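Local coordinates for protein glycosyl hydrolase family 10 (Bacteroides intestinalis DSM 17393, PDB 4QPW) that binds xylan chains, here xylohexaose, through a carbohydrate-binding module of a larger enzyme that probably hydrolyses glycosidic bonds in xylan, at residues A[9-14]-A[133-138]; A[62-67]-A[110-115]; A[74-79]-A[106-111]. All coordinates share one frame; numbering follows the deposited sequence. Where two conformers were deposited one is given.

Contact 1 of 3, residues A[9-14]-A[133-138]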
loop_
_atom_site.group_PDB
_atom_site.type_symbol
_atom_site.label_atom_id
_atom_site.label_comp_id
_atom_site.label_asym_id
_atom_site.label_seq_id
_atom_site.Cartn_x
_atom_site.Cartn_y
_atom_site.Cartn_z
ATOM N N ASP A 9 0.555 4.824 10.799
ATOM C CA ASP A 9 1.365 5.956 10.495
ATOM C C ASP A 9 2.839 5.560 10.613
ATOM O O ASP A 9 3.404 5.430 11.728
ATOM C CB ASP A 9 1.007 7.139 11.386
ATOM C CG ASP A 9 1.868 8.317 11.154
ATOM O OD1 ASP A 9 2.625 8.407 10.170
ATOM O OD2 ASP A 9 1.798 9.303 11.985
ATOM N N TYR A 10 3.549 5.399 9.503
ATOM C CA TYR A 10 4.918 4.930 9.452
ATOM C C TYR A 10 5.903 6.040 9.847
ATOM O O TYR A 10 7.104 5.761 10.045
ATOM C CB TYR A 10 5.291 4.348 8.124
ATOM C CG TYR A 10 4.469 3.107 7.806
ATOM C CD1 TYR A 10 4.629 1.928 8.536
ATOM C CD2 TYR A 10 3.545 3.107 6.794
ATOM C CE1 TYR A 10 3.887 0.835 8.266
ATOM C CE2 TYR A 10 2.784 1.963 6.523
ATOM C CZ TYR A 10 2.951 0.814 7.265
ATOM O OH TYR A 10 2.250 -0.330 6.989
ATOM N N SER A 11 5.389 7.248 10.093
ATOM C CA SER A 11 6.176 8.349 10.661
ATOM C C SER A 11 6.791 7.829 11.877
ATOM O O SER A 11 7.960 8.262 12.190
ATOM C CB SER A 11 5.300 9.618 11.008
ATOM O OG SER A 11 4.475 10.119 9.858
ATOM N N THR A 12 6.103 7.063 12.713
ATOM C CA THR A 12 6.552 6.439 13.880
ATOM C C THR A 12 6.462 4.900 13.902
ATOM O O THR A 12 7.385 4.299 14.486
ATOM C CB THR A 12 5.819 6.982 15.118
ATOM O OG1 THR A 12 4.406 6.728 15.015
ATOM C CG2 THR A 12 6.011 8.572 15.249
ATOM N N ALA A 13 5.403 4.241 13.391
ATOM C CA ALA A 13 5.244 2.779 13.445
ATOM C C ALA A 13 6.303 2.029 12.710
ATOM O O ALA A 13 6.725 2.480 11.623
ATOM C CB ALA A 13 3.906 2.369 12.813
ATOM N N GLY A 14 6.740 0.884 13.211
ATOM C CA GLY A 14 7.534 -0.048 12.427
ATOM C C GLY A 14 6.691 -0.865 11.478
ATOM O O GLY A 14 5.501 -0.526 11.270
ATOM N N GLN A 133 8.063 5.073 -1.390
ATOM C CA GLN A 133 7.919 5.404 0.040
ATOM C C GLN A 133 6.472 5.685 0.385
ATOM O O GLN A 133 5.753 6.367 -0.375
ATOM C CB GLN A 133 8.780 6.596 0.340
ATOM C CG GLN A 133 10.294 6.294 0.126
ATOM C CD GLN A 133 11.180 7.485 0.467
ATOM O OE1 GLN A 133 10.772 8.629 0.297
ATOM N NE2 GLN A 133 12.312 7.218 0.989
ATOM N N ILE A 134 6.016 5.088 1.495
ATOM C CA ILE A 134 4.620 5.188 1.955
ATOM C C ILE A 134 4.650 5.695 3.364
ATOM O O ILE A 134 5.217 5.102 4.268
ATOM C CB ILE A 134 3.922 3.825 1.824
ATOM C CG1 ILE A 134 3.871 3.407 0.366
ATOM C CG2 ILE A 134 2.517 3.932 2.458
ATOM C CD1 ILE A 134 3.378 1.982 0.140
ATOM N N LYS A 135 4.036 6.881 3.593
ATOM C CA LYS A 135 4.090 7.506 4.897
ATOM C C LYS A 135 2.991 6.999 5.888
ATOM O O LYS A 135 3.290 6.904 7.073
ATOM C CB LYS A 135 3.930 9.027 4.686
ATOM C CG LYS A 135 4.275 9.923 5.792
ATOM C CD LYS A 135 5.782 9.970 6.011
ATOM C CE LYS A 135 6.185 10.953 7.129
ATOM N NZ LYS A 135 7.637 10.899 7.414
ATOM N N TYR A 136 1.818 6.758 5.370
ATOM C CA TYR A 136 0.676 6.319 6.208
ATOM C C TYR A 136 -0.369 5.767 5.317
ATOM O O TYR A 136 -0.409 6.034 4.101
ATOM C CB TYR A 136 0.098 7.473 7.096
ATOM C CG TYR A 136 -0.384 8.686 6.323
ATOM C CD1 TYR A 136 -1.612 8.692 5.669
ATOM C CD2 TYR A 136 0.393 9.837 6.211
ATOM C CE1 TYR A 136 -2.077 9.823 5.018
ATOM C CE2 TYR A 136 -0.029 10.941 5.552
ATOM C CZ TYR A 136 -1.222 10.897 4.933
ATOM O OH TYR A 136 -1.729 12.044 4.196
ATOM N N VAL A 137 -1.289 5.022 5.966
ATOM C CA VAL A 137 -2.501 4.516 5.363
ATOM C C VAL A 137 -3.661 4.747 6.300
ATOM O O VAL A 137 -3.523 4.462 7.518
ATOM C CB VAL A 137 -2.364 2.977 5.066
ATOM C CG1 VAL A 137 -3.582 2.467 4.396
ATOM C CG2 VAL A 137 -1.148 2.707 4.200
ATOM N N LYS A 138 -4.762 5.279 5.791
ATOM C CA LYS A 138 -5.969 5.482 6.577
ATOM C C LYS A 138 -7.154 4.889 5.862
ATOM O O LYS A 138 -7.207 4.899 4.635
ATOM C CB LYS A 138 -6.239 7.000 6.832
ATOM C CG LYS A 138 -5.129 7.761 7.514
ATOM C CD LYS A 138 -5.354 9.231 7.673
ATOM C CE LYS A 138 -4.176 9.959 8.258
ATOM N NZ LYS A 138 -4.399 11.426 8.408
HETATM O O HOH W 1 8.850 10.760 10.395
#
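Tyr10 carries the largest share of this contact and Lys135 nearly as much, and they meet first through the backbone: Tyr10 N donates to Lys135 O at 2.9 Å, a bond bent to 140°. The Tyr10 ring approaches the strand obliquely, its CD2 3.6 Å from Ile134 O, and Tyr10 OH is hydrogen-bonded to Thr58 O. Lys135 illustrates how a side chain that leaves its strand facing away can return. Its CG stands anti to the backbone N (chi1 -165°), a bend at chi2 turns the chain, and CE comes to 3.3 Å from Ser11 OG. Its ammonium is bound by Gly38 O and by a water that also serves Ser11 O. Asp9 opens an Asx turn: OD1 takes Ser11 OG on its syn lone pair at 2.5 Å and Ser11 N from above the carboxylate plane. With an alanine in place of Asp9, both Ser11 donors would probably lose this acceptor, leaving the hydroxyl beside Lys135 free to turn. Asp9, the final residue of strand 3-9, forms an antiparallel non-hydrogen-bonded pair with Tyr136 of strand 130-141, which has strands 39-44 and 69-78 as further neighbours in the sheet.

Contact 2 of 3, residues A[62-67]-A[110-115]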
loop_
_atom_site.group_PDB
_atom_site.type_symbol
_atom_site.label_atom_id
_atom_site.label_comp_id
_atom_site.label_asym_id
_atom_site.label_seq_id
_atom_site.Cartn_x
_atom_site.Cartn_y
_atom_site.Cartn_z
ATOM N N LEU A 62 -8.527 -4.549 9.110
ATOM C CA LEU A 62 -9.342 -3.362 8.838
ATOM C C LEU A 62 -10.712 -3.442 9.440
ATOM O O LEU A 62 -11.360 -4.533 9.359
ATOM C CB LEU A 62 -9.396 -3.112 7.348
ATOM C CG LEU A 62 -8.087 -2.864 6.620
ATOM C CD1 LEU A 62 -8.348 -2.721 5.127
ATOM C CD2 LEU A 62 -7.329 -1.676 7.189
ATOM N N PRO A 63 -11.288 -2.347 9.869
ATOM C CA PRO A 63 -12.629 -2.350 10.540
ATOM C C PRO A 63 -13.678 -2.052 9.508
ATOM O O PRO A 63 -14.326 -0.860 9.613
ATOM C CB PRO A 63 -12.525 -1.202 11.503
ATOM C CG PRO A 63 -11.662 -0.177 10.730
ATOM C CD PRO A 63 -10.600 -1.064 10.089
ATOM N N ILE A 64 -13.714 -2.607 8.365
ATOM C CA ILE A 64 -14.647 -2.340 7.297
ATOM C C ILE A 64 -15.712 -3.440 7.230
ATOM O O ILE A 64 -15.454 -4.599 7.500
ATOM C CB ILE A 64 -13.968 -2.045 5.961
ATOM C CG1 ILE A 64 -13.167 -3.205 5.451
ATOM C CG2 ILE A 64 -13.128 -0.752 5.975
ATOM C CD1 ILE A 64 -12.361 -2.936 4.145
ATOM N N GLU A 65 -16.906 -2.992 6.843
ATOM C CA GLU A 65 -18.127 -3.879 6.806
ATOM C C GLU A 65 -18.653 -3.871 5.419
ATOM O O GLU A 65 -18.759 -2.875 4.729
ATOM C CB GLU A 65 -19.162 -3.288 7.741
ATOM C CG GLU A 65 -18.701 -3.249 9.190
ATOM C CD GLU A 65 -19.668 -2.404 10.039
ATOM O OE1 GLU A 65 -20.661 -3.003 10.387
ATOM O OE2 GLU A 65 -19.530 -1.186 10.222
ATOM N N ILE A 66 -19.061 -5.095 4.939
ATOM C CA ILE A 66 -19.510 -5.249 3.573
ATOM C C ILE A 66 -20.632 -4.261 3.199
ATOM O O ILE A 66 -21.563 -4.095 3.974
ATOM C CB ILE A 66 -19.971 -6.749 3.322
ATOM C CG1 ILE A 66 -20.260 -6.969 1.827
ATOM C CG2 ILE A 66 -21.162 -7.168 4.213
ATOM C CD1 ILE A 66 -20.580 -8.412 1.489
ATOM N N GLY A 67 -20.504 -3.672 2.080
ATOM C CA GLY A 67 -21.531 -2.798 1.555
ATOM C C GLY A 67 -21.478 -1.380 2.057
ATOM O O GLY A 67 -22.159 -0.502 1.500
ATOM N N PHE A 110 -9.014 6.942 -2.528
ATOM C CA PHE A 110 -9.847 5.965 -3.342
ATOM C C PHE A 110 -11.090 5.728 -2.596
ATOM O O PHE A 110 -11.088 5.132 -1.510
ATOM C CB PHE A 110 -8.995 4.693 -3.465
ATOM C CG PHE A 110 -9.722 3.418 -3.950
ATOM C CD1 PHE A 110 -10.056 3.263 -5.292
ATOM C CD2 PHE A 110 -9.977 2.368 -3.082
ATOM C CE1 PHE A 110 -10.726 2.083 -5.727
ATOM C CE2 PHE A 110 -10.577 1.195 -3.539
ATOM C CZ PHE A 110 -10.898 1.097 -4.823
ATOM N N SER A 111 -12.226 6.157 -3.145
ATOM C CA SER A 111 -13.495 5.857 -2.598
ATOM C C SER A 111 -14.028 4.493 -3.015
ATOM O O SER A 111 -13.861 4.138 -4.208
ATOM C CB SER A 111 -14.531 6.929 -3.050
ATOM O OG SER A 111 -14.244 8.192 -2.449
ATOM N N PHE A 112 -14.578 3.740 -2.127
ATOM C CA PHE A 112 -15.055 2.394 -2.483
ATOM C C PHE A 112 -16.128 2.007 -1.585
ATOM O O PHE A 112 -16.247 2.377 -0.425
ATOM C CB PHE A 112 -13.930 1.348 -2.470
ATOM C CG PHE A 112 -13.334 1.056 -1.107
ATOM C CD1 PHE A 112 -12.423 1.973 -0.448
ATOM C CD2 PHE A 112 -13.716 -0.071 -0.396
ATOM C CE1 PHE A 112 -11.983 1.700 0.784
ATOM C CE2 PHE A 112 -13.239 -0.305 0.850
ATOM C CZ PHE A 112 -12.368 0.604 1.456
ATOM N N LYS A 113 -16.976 1.030 -2.095
ATOM C CA LYS A 113 -17.879 0.245 -1.298
ATOM C C LYS A 113 -17.165 -1.049 -0.830
ATOM O O LYS A 113 -16.650 -1.762 -1.727
ATOM C CB LYS A 113 -19.154 -0.024 -2.081
ATOM C CG LYS A 113 -20.203 -0.644 -1.256
ATOM C CD LYS A 113 -21.539 -0.580 -2.031
ATOM C CE LYS A 113 -21.969 -1.948 -2.528
ATOM N NZ LYS A 113 -23.308 -1.974 -3.205
ATOM N N ALA A 114 -17.114 -1.379 0.418
ATOM C CA ALA A 114 -16.431 -2.574 0.827
ATOM C C ALA A 114 -17.104 -3.820 0.188
ATOM O O ALA A 114 -18.364 -3.887 0.176
ATOM C CB ALA A 114 -16.410 -2.717 2.292
ATOM N N VAL A 115 -16.308 -4.713 -0.296
ATOM C CA VAL A 115 -16.839 -5.940 -0.968
ATOM C C VAL A 115 -16.953 -7.062 -0.023
ATOM O O VAL A 115 -17.537 -8.150 -0.435
ATOM C CB VAL A 115 -15.988 -6.294 -2.168
ATOM C CG1 VAL A 115 -15.921 -5.185 -3.155
ATOM C CG2 VAL A 115 -14.644 -6.855 -1.824
HETATM O O HOH W 2 -24.201 -0.998 -0.211
#
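Ile64, which follows an inverse gamma turn centred on Pro63, meets Phe112 and Ala114 where a loop folds against the end of a strand. It points its CD1 at the edge of the Phe112 ring, near the ring plane, 4.3 Å from CE2, and Ile64 CD1 also comes to 4.5 Å from Ala114 CB. Val88 of strand 82-89 touches both Ile64 and Phe112, making this the buried side of the contact. At Glu65 it is the backbone that matters, for the carbonyl O rests 3.4 Å from Ala114 CB, while its CB points away from 110-115. Ile66 lies further out: with CG1 anti to its N (chi1 -172°), the branch runs alongside the Val115 carbonyl, CD1 reaching 3.6 Å from Val115 O. Its N is held by Asp117 OD1. Gly67 provides the polar link, Gly67 N donating to Ala114 O at 2.9 Å and 165°. Its positive phi of 84° would press a CB against the preceding carbonyl O. Gly67 O meets the aliphatic part of Lys113, CG at 3.4 Å, and accepts from a water that is itself weakly bound by Lys113 NZ. Ala114 also pairs through its backbone with Lys68, and Phe112 with Tyr70. The loop entering strand 69-78 thus covers the chain leaving its antiparallel partner 106-113, closing one end of the beta-sandwich common among carbohydrate-binding modules.

Contact 3 of 3, residues A[74-79]-A[106-111]; sequences MMVRGS and KEYEFS
The Tyr108 ring is met at its edge, near its plane, by two carbonyl oxygens of the opposing strand. Met74 O lies 3.7 Å from Tyr108 CD2 and Val76 O the same distance from Tyr108 CE2, so the ring stretches along strand 74-78. A water in the ring plane carries this edge further: it lies 2.7 Å from Tyr108 OH and bridges it to Val76 O, joining phenol to backbone. Tyr108 CE2 also packs against Val76 CB. Phe99 meets the Tyr108 ring with the planes about 35° apart, and Phe101 touches it as well. What sets the ring there is CG beside the backbone N and anti to the carbonyl carbon (chi1 -59°).

Beneath the side chains runs a regular antiparallel pairing. Met74 and Tyr108 form a hydrogen-bonded pair, exchanging Met74 N to Tyr108 O and Tyr108 N to Met74 O, the latter 2.8 Å long and nearly straight at 171°. Val76 N donates to Lys106 O at 3.1 Å. Between them, Met75 and Glu107 make a non-hydrogen-bonded pair in which CA-H groups lean on carbonyls; Met75 CA is 3.2 Å from Lys106 O. Met75 CG adds a contact of 3.5 Å to Lys106 O.

The two faces differ in company. Met74, Val76, Tyr108 and Lys106 share one face, where the buried Met74 and Val76 meet Leu84 of strand 82-89, and strand 95-101 supplies Phe99 and Phe101. Met75 and Glu107 lie on the other face with Tyr136, whose hydroxyl bonds Glu107 OE2. Strand 69-78 is thereby flanked by 106-113 and, through backbone bonds of Met75 and Arg77, by strand 130-141.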
loop_
_atom_site.group_PDB
_atom_site.type_symbol
_atom_site.label_atom_id
_atom_site.label_comp_id
_atom_site.label_asym_id
_atom_site.label_seq_id
_atom_site.Cartn_x
_atom_site.Cartn_y
_atom_site.Cartn_z
ATOM N N MET A 74 -3.715 7.155 1.199
ATOM C CA MET A 74 -2.316 6.773 1.330
ATOM C C MET A 74 -1.430 7.891 0.919
ATOM O O MET A 74 -1.696 8.476 -0.177
ATOM C CB MET A 74 -2.084 5.577 0.452
ATOM C CG MET A 74 -0.775 4.862 0.628
ATOM S SD MET A 74 -0.422 3.547 -0.566
ATOM C CE MET A 74 -2.338 2.880 -0.415
ATOM N N MET A 75 -0.434 8.205 1.679
ATOM C CA MET A 75 0.578 9.200 1.260
ATOM C C MET A 75 1.780 8.455 0.708
ATOM O O MET A 75 2.374 7.601 1.407
ATOM C CB MET A 75 0.916 10.133 2.377
ATOM C CG MET A 75 2.092 11.037 2.015
ATOM S SD MET A 75 2.260 12.589 2.925
ATOM C CE MET A 75 3.827 12.419 3.693
ATOM N N VAL A 76 2.112 8.747 -0.544
ATOM C CA VAL A 76 3.079 7.962 -1.352
ATOM C C VAL A 76 3.940 8.903 -2.152
ATOM O O VAL A 76 3.450 9.947 -2.661
ATOM C CB VAL A 76 2.367 7.030 -2.312
ATOM C CG1 VAL A 76 3.320 6.146 -3.116
ATOM C CG2 VAL A 76 1.298 6.252 -1.638
ATOM N N ARG A 77 5.203 8.556 -2.316
ATOM C CA ARG A 77 6.062 9.182 -3.371
ATOM C C ARG A 77 6.965 8.063 -3.889
ATOM O O ARG A 77 7.172 6.979 -3.274
ATOM C CB ARG A 77 6.828 10.338 -2.847
ATOM C CG ARG A 77 7.873 10.039 -1.937
ATOM C CD ARG A 77 8.790 11.237 -1.552
ATOM N NE ARG A 77 9.969 10.945 -0.839
ATOM C CZ ARG A 77 10.962 11.784 -0.388
ATOM N NH1 ARG A 77 10.943 13.135 -0.614
ATOM N NH2 ARG A 77 11.959 11.229 0.324
ATOM N N GLY A 78 7.633 8.360 -5.008
ATOM C CA GLY A 78 8.655 7.486 -5.554
ATOM C C GLY A 78 9.806 8.245 -6.092
ATOM O O GLY A 78 9.775 9.486 -6.273
ATOM N N SER A 79 10.857 7.508 -6.398
ATOM C CA SER A 79 12.067 8.116 -7.002
ATOM C C SER A 79 11.815 8.484 -8.420
ATOM O O SER A 79 12.692 9.215 -8.992
ATOM C CB SER A 79 13.239 7.113 -6.943
ATOM O OG SER A 79 12.910 5.886 -7.467
ATOM N N LYS A 106 2.507 13.234 -1.682
ATOM C CA LYS A 106 1.119 13.574 -1.948
ATOM C C LYS A 106 0.241 12.529 -1.285
ATOM O O LYS A 106 0.643 11.385 -1.126
ATOM C CB LYS A 106 0.800 13.611 -3.456
ATOM C CG LYS A 106 1.584 14.786 -4.128
ATOM C CD LYS A 106 1.573 14.764 -5.637
ATOM C CE LYS A 106 0.280 14.598 -6.311
ATOM N NZ LYS A 106 0.573 14.601 -7.837
ATOM N N GLU A 107 -0.986 12.938 -0.929
ATOM C CA GLU A 107 -1.992 12.011 -0.453
ATOM C C GLU A 107 -2.873 11.602 -1.586
ATOM O O GLU A 107 -3.291 12.478 -2.398
ATOM C CB GLU A 107 -2.842 12.633 0.672
ATOM C CG GLU A 107 -3.703 11.604 1.384
ATOM C CD GLU A 107 -4.558 12.247 2.448
ATOM O OE1 GLU A 107 -5.579 12.886 2.073
ATOM O OE2 GLU A 107 -4.226 12.161 3.657
ATOM N N TYR A 108 -3.150 10.332 -1.730
ATOM C CA TYR A 108 -4.049 9.770 -2.703
ATOM C C TYR A 108 -5.262 9.224 -2.017
ATOM O O TYR A 108 -5.125 8.606 -0.912
ATOM C CB TYR A 108 -3.308 8.667 -3.512
ATOM C CG TYR A 108 -2.089 9.187 -4.238
ATOM C CD1 TYR A 108 -2.257 9.690 -5.580
ATOM C CD2 TYR A 108 -0.903 9.379 -3.632
ATOM C CE1 TYR A 108 -1.229 10.285 -6.267
ATOM C CE2 TYR A 108 0.165 9.944 -4.313
ATOM C CZ TYR A 108 -0.026 10.405 -5.631
ATOM O OH TYR A 108 1.041 11.019 -6.298
ATOM N N GLU A 109 -6.442 9.381 -2.575
ATOM C CA GLU A 109 -7.647 8.845 -2.011
ATOM C C GLU A 109 -8.400 8.010 -2.996
ATOM O O GLU A 109 -8.469 8.319 -4.207
ATOM C CB GLU A 109 -8.470 9.872 -1.138
ATOM C CG GLU A 109 -9.136 11.044 -1.827
ATOM C CD GLU A 109 -9.931 11.939 -0.866
ATOM O OE1 GLU A 109 -11.131 11.998 -1.242
ATOM O OE2 GLU A 109 -9.400 12.525 0.141
ATOM N N PHE A 110 -9.014 6.942 -2.528
ATOM C CA PHE A 110 -9.847 5.965 -3.342
ATOM C C PHE A 110 -11.090 5.728 -2.596
ATOM O O PHE A 110 -11.088 5.132 -1.510
ATOM C CB PHE A 110 -8.995 4.693 -3.465
ATOM C CG PHE A 110 -9.722 3.418 -3.950
ATOM C CD1 PHE A 110 -10.056 3.263 -5.292
ATOM C CD2 PHE A 110 -9.977 2.368 -3.082
ATOM C CE1 PHE A 110 -10.726 2.083 -5.727
ATOM C CE2 PHE A 110 -10.577 1.195 -3.539
ATOM C CZ PHE A 110 -10.898 1.097 -4.823
ATOM N N SER A 111 -12.226 6.157 -3.145
ATOM C CA SER A 111 -13.495 5.857 -2.598
ATOM C C SER A 111 -14.028 4.493 -3.015
ATOM O O SER A 111 -13.861 4.138 -4.208
ATOM C CB SER A 111 -14.531 6.929 -3.050
ATOM O OG SER A 111 -14.244 8.192 -2.449
HETATM O O HOH W 3 3.476 11.088 -5.177
#

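All three contacts reach one antiparallel sheet, in which strand 69-78 lies between 106-113 and 130-141. Contacts 1 and 3, about 12 Å apart between centres, touch at neighbouring strands, among other places where Gln133 OE1 probably bonds Arg77 NE. Contact 2 lies at the end of the strand pair where 69-78 begins and 106-113 finishes, its centre about 18 and 21 Å from the centres of contacts 3 and 1, yet it shares Phe110 and Ser111 with contact 3. Along the chain, contacts 2 and 3 are nested inside the loop closed by contact 1. Residues early and late in the sequence are thus joined in one sheet, while xylan-pocket residues such as Trp18, Trp91 and Gln124 belong to other segments.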